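PDB 6SKI: putative type VI secretion protein from Escherichia coli, which probably hydrolyses membrane phospholipids as a toxic effector loaded on the VgrG spike of the type VI secretion system. Local coordinates for residues A201-E212 / G266-V275; V279-R289 / P302-I313. All coordinates share one frame; numbering follows the deposited sequence.

Contact 1. Residues A201-E212 / G266-V275; sequences AAARHFANRVME and GVKLELRPSV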
# COMPACT_ATOMS: atom_id res chain seq x y z
N ALA A 201 3.59 -0.17 -5.34
CA ALA A 201 3.68 0.34 -6.70
C ALA A 201 3.57 1.85 -6.70
O ALA A 201 4.42 2.54 -7.27
CB ALA A 201 2.60 -0.29 -7.57
N ALA A 202 2.58 2.38 -5.98
CA ALA A 202 2.47 3.83 -5.84
C ALA A 202 3.76 4.42 -5.31
O ALA A 202 4.30 5.37 -5.90
CB ALA A 202 1.30 4.19 -4.92
N ALA A 203 4.34 3.81 -4.27
CA ALA A 203 5.59 4.33 -3.75
C ALA A 203 6.64 4.34 -4.84
O ALA A 203 7.27 5.37 -5.10
CB ALA A 203 6.06 3.52 -2.55
N ARG A 204 6.78 3.22 -5.55
CA ARG A 204 7.75 3.17 -6.63
C ARG A 204 7.43 4.23 -7.67
O ARG A 204 8.32 5.00 -8.06
CB ARG A 204 7.77 1.77 -7.24
CG ARG A 204 8.27 0.73 -6.26
CD ARG A 204 7.90 -0.67 -6.68
NE ARG A 204 8.64 -1.13 -7.85
CZ ARG A 204 8.98 -2.39 -8.06
NH1 ARG A 204 8.66 -3.32 -7.17
NH2 ARG A 204 9.65 -2.73 -9.15
N HIS A 205 6.15 4.36 -8.03
CA HIS A 205 5.78 5.40 -8.97
C HIS A 205 6.18 6.76 -8.44
O HIS A 205 6.82 7.54 -9.15
CB HIS A 205 4.27 5.34 -9.25
CG HIS A 205 3.84 6.19 -10.40
ND1 HIS A 205 2.99 7.26 -10.27
CD2 HIS A 205 4.16 6.13 -11.72
CE1 HIS A 205 2.79 7.82 -11.44
NE2 HIS A 205 3.49 7.15 -12.34
N PHE A 206 5.88 7.03 -7.17
CA PHE A 206 6.26 8.31 -6.59
C PHE A 206 7.76 8.52 -6.71
O PHE A 206 8.21 9.58 -7.16
CB PHE A 206 5.81 8.40 -5.14
CG PHE A 206 6.13 9.70 -4.48
CD1 PHE A 206 5.26 10.77 -4.57
CD2 PHE A 206 7.31 9.86 -3.78
CE1 PHE A 206 5.56 11.97 -3.97
CE2 PHE A 206 7.61 11.06 -3.18
CZ PHE A 206 6.74 12.11 -3.27
N ALA A 207 8.54 7.49 -6.38
CA ALA A 207 9.98 7.65 -6.44
C ALA A 207 10.41 8.00 -7.85
O ALA A 207 11.26 8.89 -8.05
CB ALA A 207 10.68 6.37 -5.97
N ASN A 208 9.79 7.38 -8.85
CA ASN A 208 10.15 7.69 -10.23
C ASN A 208 9.79 9.12 -10.57
O ASN A 208 10.56 9.82 -11.24
CB ASN A 208 9.49 6.70 -11.18
CG ASN A 208 10.21 5.37 -11.22
OD1 ASN A 208 9.61 4.32 -11.05
ND2 ASN A 208 11.51 5.42 -11.45
N ARG A 209 8.64 9.59 -10.09
CA ARG A 209 8.27 10.98 -10.30
C ARG A 209 9.29 11.91 -9.65
O ARG A 209 9.53 13.02 -10.15
CB ARG A 209 6.87 11.25 -9.77
CG ARG A 209 5.80 10.47 -10.49
CD ARG A 209 4.42 10.79 -9.96
NE ARG A 209 4.05 12.17 -10.23
CZ ARG A 209 2.80 12.61 -10.29
NH1 ARG A 209 1.79 11.77 -10.10
NH2 ARG A 209 2.55 13.88 -10.54
N VAL A 210 9.89 11.49 -8.54
CA VAL A 210 10.93 12.30 -7.94
C VAL A 210 12.21 12.18 -8.75
O VAL A 210 12.98 13.15 -8.87
CB VAL A 210 11.14 11.90 -6.47
CG1 VAL A 210 12.31 12.66 -5.87
CG2 VAL A 210 9.88 12.14 -5.67
N MET A 211 12.46 11.01 -9.34
CA MET A 211 13.65 10.84 -10.15
C MET A 211 13.54 11.61 -11.45
O MET A 211 14.52 12.20 -11.91
CB MET A 211 13.88 9.35 -10.42
CG MET A 211 15.31 8.99 -10.75
SD MET A 211 15.40 7.35 -11.49
CE MET A 211 17.15 7.25 -11.86
N GLU A 212 12.36 11.61 -12.05
CA GLU A 212 12.09 12.39 -13.25
C GLU A 212 11.93 13.87 -12.97
O GLU A 212 11.73 14.65 -13.91
CB GLU A 212 10.82 11.86 -13.93
CG GLU A 212 11.02 10.57 -14.68
CD GLU A 212 9.74 9.77 -14.79
OE1 GLU A 212 9.83 8.54 -15.00
OE2 GLU A 212 8.65 10.37 -14.67
N GLY A 266 -0.05 4.61 -16.60
CA GLY A 266 1.36 4.82 -16.78
C GLY A 266 2.12 4.72 -15.48
O GLY A 266 2.74 5.68 -15.03
N VAL A 267 2.08 3.54 -14.85
CA VAL A 267 2.76 3.34 -13.58
C VAL A 267 4.22 2.97 -13.86
O VAL A 267 4.51 2.11 -14.71
CB VAL A 267 2.06 2.28 -12.72
CG1 VAL A 267 0.57 2.56 -12.68
CG2 VAL A 267 2.30 0.87 -13.23
N LYS A 268 5.13 3.67 -13.21
CA LYS A 268 6.56 3.46 -13.36
C LYS A 268 7.03 2.69 -12.14
O LYS A 268 7.02 3.21 -11.02
CB LYS A 268 7.28 4.79 -13.52
CG LYS A 268 7.25 5.33 -14.94
CD LYS A 268 6.87 6.80 -15.01
CE LYS A 268 7.09 7.52 -13.69
NZ LYS A 268 6.76 8.97 -13.79
N LEU A 269 7.44 1.44 -12.34
CA LEU A 269 7.79 0.55 -11.24
C LEU A 269 9.24 0.11 -11.29
O LEU A 269 9.67 -0.66 -10.43
CB LEU A 269 6.89 -0.68 -11.24
CG LEU A 269 5.44 -0.46 -10.81
CD1 LEU A 269 4.86 -1.75 -10.28
CD2 LEU A 269 5.35 0.64 -9.78
N GLU A 270 10.01 0.59 -12.27
CA GLU A 270 11.40 0.20 -12.41
C GLU A 270 12.26 1.17 -11.62
O GLU A 270 12.09 2.39 -11.73
CB GLU A 270 11.82 0.19 -13.89
CG GLU A 270 13.04 -0.68 -14.18
CD GLU A 270 14.25 0.13 -14.62
OE1 GLU A 270 14.07 1.08 -15.41
OE2 GLU A 270 15.37 -0.20 -14.18
N LEU A 271 13.17 0.63 -10.81
CA LEU A 271 13.95 1.43 -9.87
C LEU A 271 15.39 1.43 -10.34
O LEU A 271 16.14 0.48 -10.11
CB LEU A 271 13.82 0.87 -8.46
CG LEU A 271 12.39 0.72 -7.93
CD1 LEU A 271 12.39 0.05 -6.58
CD2 LEU A 271 11.70 2.07 -7.87
N ARG A 272 15.79 2.51 -11.00
CA ARG A 272 17.13 2.64 -11.53
C ARG A 272 18.07 3.08 -10.41
O ARG A 272 17.64 3.60 -9.39
CB ARG A 272 17.11 3.61 -12.71
CG ARG A 272 16.35 3.06 -13.90
CD ARG A 272 16.16 4.08 -15.01
NE ARG A 272 15.45 5.28 -14.56
CZ ARG A 272 15.76 6.51 -14.94
NH1 ARG A 272 16.77 6.71 -15.78
NH2 ARG A 272 15.06 7.54 -14.49
N PRO A 273 19.39 2.88 -10.58
CA PRO A 273 20.31 3.05 -9.45
C PRO A 273 20.30 4.43 -8.81
O PRO A 273 20.94 4.61 -7.77
CB PRO A 273 21.68 2.75 -10.07
CG PRO A 273 21.35 1.81 -11.17
CD PRO A 273 20.10 2.37 -11.76
N SER A 274 19.60 5.41 -9.38
CA SER A 274 19.52 6.74 -8.80
C SER A 274 18.11 7.08 -8.34
O SER A 274 17.82 8.25 -8.07
CB SER A 274 20.01 7.79 -9.80
OG SER A 274 19.30 9.00 -9.65
N VAL A 275 17.22 6.09 -8.25
CA VAL A 275 15.85 6.36 -7.82
C VAL A 275 15.82 6.74 -6.35
O VAL A 275 14.93 7.46 -5.90
CB VAL A 275 14.95 5.14 -8.12
CG1 VAL A 275 15.21 4.02 -7.13
CG2 VAL A 275 13.49 5.55 -8.10

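Contact 2. Residues V279-R289 / P302-I313; sequences VFQITAMNEYR and PELALPGAHSDI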
# COMPACT_ATOMS: atom_id res chain seq x y z
N VAL A 279 17.26 1.47 -1.01
CA VAL A 279 15.98 0.84 -1.29
C VAL A 279 15.98 -0.53 -0.63
O VAL A 279 16.97 -1.26 -0.71
CB VAL A 279 15.72 0.71 -2.80
CG1 VAL A 279 14.39 0.02 -3.06
CG2 VAL A 279 15.75 2.07 -3.47
N PHE A 280 14.88 -0.86 0.04
CA PHE A 280 14.73 -2.16 0.68
C PHE A 280 13.32 -2.67 0.46
O PHE A 280 12.35 -1.94 0.69
CB PHE A 280 15.02 -2.09 2.18
CG PHE A 280 15.01 -3.42 2.87
CD1 PHE A 280 15.99 -4.35 2.60
CD2 PHE A 280 14.02 -3.74 3.77
CE1 PHE A 280 15.99 -5.57 3.23
CE2 PHE A 280 14.02 -4.96 4.41
CZ PHE A 280 15.00 -5.88 4.13
N GLN A 281 13.20 -3.92 0.01
CA GLN A 281 11.91 -4.59 -0.09
C GLN A 281 11.92 -5.87 0.73
O GLN A 281 12.89 -6.62 0.70
CB GLN A 281 11.54 -4.93 -1.52
CG GLN A 281 10.07 -5.27 -1.66
CD GLN A 281 9.64 -5.49 -3.09
OE1 GLN A 281 10.39 -6.02 -3.90
NE2 GLN A 281 8.42 -5.09 -3.40
N ILE A 282 10.83 -6.10 1.45
CA ILE A 282 10.54 -7.40 2.02
C ILE A 282 9.55 -8.09 1.09
O ILE A 282 8.77 -7.42 0.40
CB ILE A 282 9.98 -7.28 3.45
CG1 ILE A 282 10.81 -6.28 4.25
CG2 ILE A 282 10.04 -8.62 4.14
CD1 ILE A 282 10.32 -6.05 5.65
N THR A 283 9.63 -9.41 1.01
CA THR A 283 8.82 -10.18 0.08
C THR A 283 8.17 -11.33 0.83
O THR A 283 8.80 -11.94 1.70
CB THR A 283 9.68 -10.68 -1.09
OG1 THR A 283 9.82 -9.63 -2.06
CG2 THR A 283 9.06 -11.90 -1.76
N ALA A 284 6.92 -11.62 0.50
CA ALA A 284 6.20 -12.72 1.13
C ALA A 284 6.59 -14.03 0.47
O ALA A 284 6.35 -14.23 -0.72
CB ALA A 284 4.70 -12.49 1.03
N MET A 285 7.18 -14.94 1.25
CA MET A 285 7.59 -16.23 0.72
C MET A 285 6.43 -17.20 0.59
O MET A 285 6.55 -18.19 -0.15
CB MET A 285 8.67 -16.85 1.60
CG MET A 285 10.07 -16.41 1.24
SD MET A 285 11.36 -17.29 2.14
CE MET A 285 10.40 -18.27 3.28
N ASN A 286 5.32 -16.96 1.28
CA ASN A 286 4.18 -17.85 1.28
C ASN A 286 2.93 -17.11 0.83
O ASN A 286 1.83 -17.32 1.34
CB ASN A 286 3.97 -18.47 2.66
CG ASN A 286 5.21 -19.13 3.19
OD1 ASN A 286 5.77 -20.02 2.55
ND2 ASN A 286 5.65 -18.71 4.36
N GLU A 287 3.09 -16.24 -0.16
CA GLU A 287 1.96 -15.62 -0.85
C GLU A 287 1.84 -16.28 -2.21
O GLU A 287 2.81 -16.29 -2.98
CB GLU A 287 2.16 -14.11 -0.98
CG GLU A 287 1.11 -13.43 -1.84
CD GLU A 287 -0.29 -13.56 -1.27
OE1 GLU A 287 -0.42 -13.72 -0.04
OE2 GLU A 287 -1.25 -13.51 -2.05
N TYR A 288 0.67 -16.83 -2.50
CA TYR A 288 0.49 -17.69 -3.66
C TYR A 288 -0.72 -17.34 -4.49
O TYR A 288 -1.00 -18.04 -5.46
CB TYR A 288 0.38 -19.15 -3.20
CG TYR A 288 1.58 -19.62 -2.42
CD1 TYR A 288 2.85 -19.55 -2.96
CD2 TYR A 288 1.44 -20.09 -1.13
CE1 TYR A 288 3.94 -19.97 -2.24
CE2 TYR A 288 2.53 -20.51 -0.40
CZ TYR A 288 3.78 -20.45 -0.97
OH TYR A 288 4.88 -20.86 -0.25
N ARG A 289 -1.45 -16.28 -4.15
CA ARG A 289 -2.69 -15.95 -4.83
C ARG A 289 -2.41 -15.52 -6.27
O ARG A 289 -1.34 -15.03 -6.61
CB ARG A 289 -3.42 -14.85 -4.08
CG ARG A 289 -4.27 -15.36 -2.94
CD ARG A 289 -4.97 -14.22 -2.25
NE ARG A 289 -4.02 -13.40 -1.51
CZ ARG A 289 -4.37 -12.47 -0.63
NH1 ARG A 289 -5.65 -12.26 -0.37
NH2 ARG A 289 -3.44 -11.77 -0.00
N PRO A 302 18.37 -4.29 -2.79
CA PRO A 302 18.25 -5.29 -1.73
C PRO A 302 16.80 -5.72 -1.51
O PRO A 302 15.92 -4.89 -1.31
CB PRO A 302 18.82 -4.57 -0.51
CG PRO A 302 19.83 -3.66 -1.12
CD PRO A 302 19.07 -3.10 -2.29
N GLU A 303 16.58 -7.02 -1.54
CA GLU A 303 15.25 -7.60 -1.39
C GLU A 303 15.33 -8.77 -0.44
O GLU A 303 16.15 -9.68 -0.64
CB GLU A 303 14.69 -8.05 -2.74
CG GLU A 303 13.37 -8.79 -2.62
CD GLU A 303 12.57 -8.75 -3.90
OE1 GLU A 303 12.44 -7.66 -4.48
OE2 GLU A 303 12.06 -9.81 -4.32
N LEU A 304 14.50 -8.76 0.59
CA LEU A 304 14.44 -9.85 1.56
C LEU A 304 13.15 -10.62 1.38
O LEU A 304 12.06 -10.05 1.51
CB LEU A 304 14.54 -9.31 2.99
CG LEU A 304 14.51 -10.37 4.09
CD1 LEU A 304 15.71 -11.27 3.99
CD2 LEU A 304 14.45 -9.71 5.44
N ALA A 305 13.27 -11.91 1.09
CA ALA A 305 12.12 -12.79 1.07
C ALA A 305 11.92 -13.35 2.47
O ALA A 305 12.82 -13.99 3.02
CB ALA A 305 12.32 -13.92 0.06
N LEU A 306 10.74 -13.12 3.03
CA LEU A 306 10.48 -13.49 4.41
C LEU A 306 9.25 -14.39 4.48
O LEU A 306 8.27 -14.15 3.78
CB LEU A 306 10.27 -12.24 5.27
CG LEU A 306 10.99 -12.18 6.61
CD1 LEU A 306 12.41 -12.68 6.47
CD2 LEU A 306 10.99 -10.76 7.14
N PRO A 307 9.29 -15.43 5.31
CA PRO A 307 8.15 -16.35 5.39
C PRO A 307 6.89 -15.63 5.84
O PRO A 307 6.90 -14.84 6.78
CB PRO A 307 8.62 -17.38 6.42
CG PRO A 307 9.63 -16.64 7.23
CD PRO A 307 10.38 -15.87 6.20
N GLY A 308 5.80 -15.91 5.16
CA GLY A 308 4.52 -15.32 5.49
C GLY A 308 3.72 -15.04 4.25
O GLY A 308 4.18 -15.20 3.12
N ALA A 309 2.49 -14.61 4.47
CA ALA A 309 1.58 -14.25 3.40
C ALA A 309 1.75 -12.76 3.09
O ALA A 309 2.70 -12.12 3.55
CB ALA A 309 0.15 -14.61 3.78
N HIS A 310 0.84 -12.21 2.30
CA HIS A 310 0.94 -10.81 1.88
C HIS A 310 0.75 -9.87 3.07
O HIS A 310 1.59 -8.99 3.32
CB HIS A 310 -0.10 -10.56 0.80
CG HIS A 310 0.02 -9.23 0.13
ND1 HIS A 310 1.05 -8.91 -0.72
CD2 HIS A 310 -0.79 -8.14 0.17
CE1 HIS A 310 0.89 -7.68 -1.17
NE2 HIS A 310 -0.22 -7.19 -0.64
N SER A 311 -0.32 -10.07 3.82
CA SER A 311 -0.60 -9.27 5.00
C SER A 311 0.09 -9.81 6.24
O SER A 311 -0.18 -9.33 7.35
CB SER A 311 -2.11 -9.19 5.23
OG SER A 311 -2.67 -8.05 4.59
N ASP A 312 0.98 -10.79 6.08
CA ASP A 312 1.90 -11.18 7.13
C ASP A 312 3.26 -10.53 6.94
O ASP A 312 4.11 -10.62 7.83
CB ASP A 312 2.07 -12.70 7.16
CG ASP A 312 0.89 -13.40 7.79
OD1 ASP A 312 0.42 -12.92 8.84
OD2 ASP A 312 0.44 -14.42 7.24
N ILE A 313 3.45 -9.86 5.82
CA ILE A 313 4.63 -9.06 5.55
C ILE A 313 4.31 -7.58 5.67
O ILE A 313 5.07 -6.81 6.26
CB ILE A 313 5.22 -9.39 4.16
CG1 ILE A 313 5.54 -10.88 4.06
CG2 ILE A 313 6.43 -8.54 3.88
CD1 ILE A 313 6.64 -11.34 4.97

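Contact 1. Residues A201-E212 / G266-V275
Arg204 and Leu269 join the helix that follows the presumed nucleophile elbow of an alpha/beta-hydrolase fold to the loop 266-275 running alongside it. Arg204 NE donates to Leu269 O at 2.8 Å, with the carbonyl oxygen lying close to the guanidinium plane. NH2 converges on the same oxygen, though at a modelled distance too short to be relied on, while NH1 turns to Asn295 O. Leu271 CD1 covers one face of this guanidinium, and Leu269 CD2 rests 3.6 Å from Ala201 CB. At the next residue of the helix, the His205 side chain, with CG anti to the backbone N (chi1 -168°), brings the ring edge at CD2 up to Lys268 N. Its NE2 makes a weak hydrogen bond of 3.2 Å to Gly266 O, while ND1 has a weak one to Thr161 OG1. The bent Lys268 chain meets Glu212 from the opposite direction, and NZ forms a salt bridge of 2.5 Å with OE2 on the syn side. At the helix end, Met211 CE sits 3.3 Å above one face of the Arg272 guanidinium, offset toward the rim, and Val275 CG2 packs against Ala207 CB. The Ala201 side chain lies near, without touching, the probable triad of Ser197, His310 and Asp245. A helix leaving a G-x-S-x-G turn and covering the central sheet is typical of alpha/beta hydrolases.

Contact 2. Residues V279-R289 / P302-I313
Strands 279-284 and 303-306 run parallel, their axes 4.3 Å apart at closest approach and 25° apart in direction. Gln281 N to Pro302 O, Leu304 N to Gln281 O, Thr283 N to Leu304 O, Leu306 N to Thr283 O and Met285 N to Leu306 O form the parallel ladder. Beyond it, Asn286 N reaches Gly308 O, extending the pairing into the turns that follow. On the face of Ile282 and Leu304 the filling is apolar. Ile282 CG2 meets Ile313 CG2 at 3.6 Å, and Ala284 CB touches Ile313 CG1. Leu304 CB lies 3.6 Å from Phe280 CZ, with helices 416-431 and 452-466 covering this side. The face of Gln281, Thr283 and Glu303 is more polar, although Ala305 CB there packs on Met285 CG. Glu303 lies side by side with Gln281, and its OE2 accepts a weak hydrogen bond of 3.2 Å from Thr283 OG1, its carboxylate being held chiefly by Ile297 N and Ser296 OG. Past the strands, the Glu287 carboxylate is shared. Its OE2 takes Arg289 NE on the syn lone pair at 2.8 Å, in the guanidinium plane, whereas OE1 accepts a hydrogen bond from Ser489 OG and a weak one of 3.1 Å from His310 N. With chi1 at -172°, the His310 ring swings off opposite the backbone N, away from Glu287, and its ND1 is hydrogen-bonded to Asp245 OD2. The chemistry is consistent with a second-shell role: a buried, salt-bridged glutamate may help place the backbone of a histidine whose bond to Asp245 fits a Ser-His-Asp triad.

How the contacts relate
Contact 1 closes before contact 2 opens along the chain, and their centres are about 20 Å apart. They nevertheless meet where Leu271 CD1 of the loop lies 4.0 Å from Val279 CG1 of the strand. Contact 2 is the deeper, about 11 Å between its centre and that of the chain, against about 17 Å for contact 1, which is only partly buried. In keeping with this, strand 279-284 and its partner rely on a regular backbone ladder and an apolar face, whereas helix 198-211 grips an irregular loop largely through side chains, with an ion pair at the rim between exposed Glu212 and partly exposed Lys268. Contact 1 only comes near the probable triad, through Ala201; contact 2 holds its probable histidine, His310.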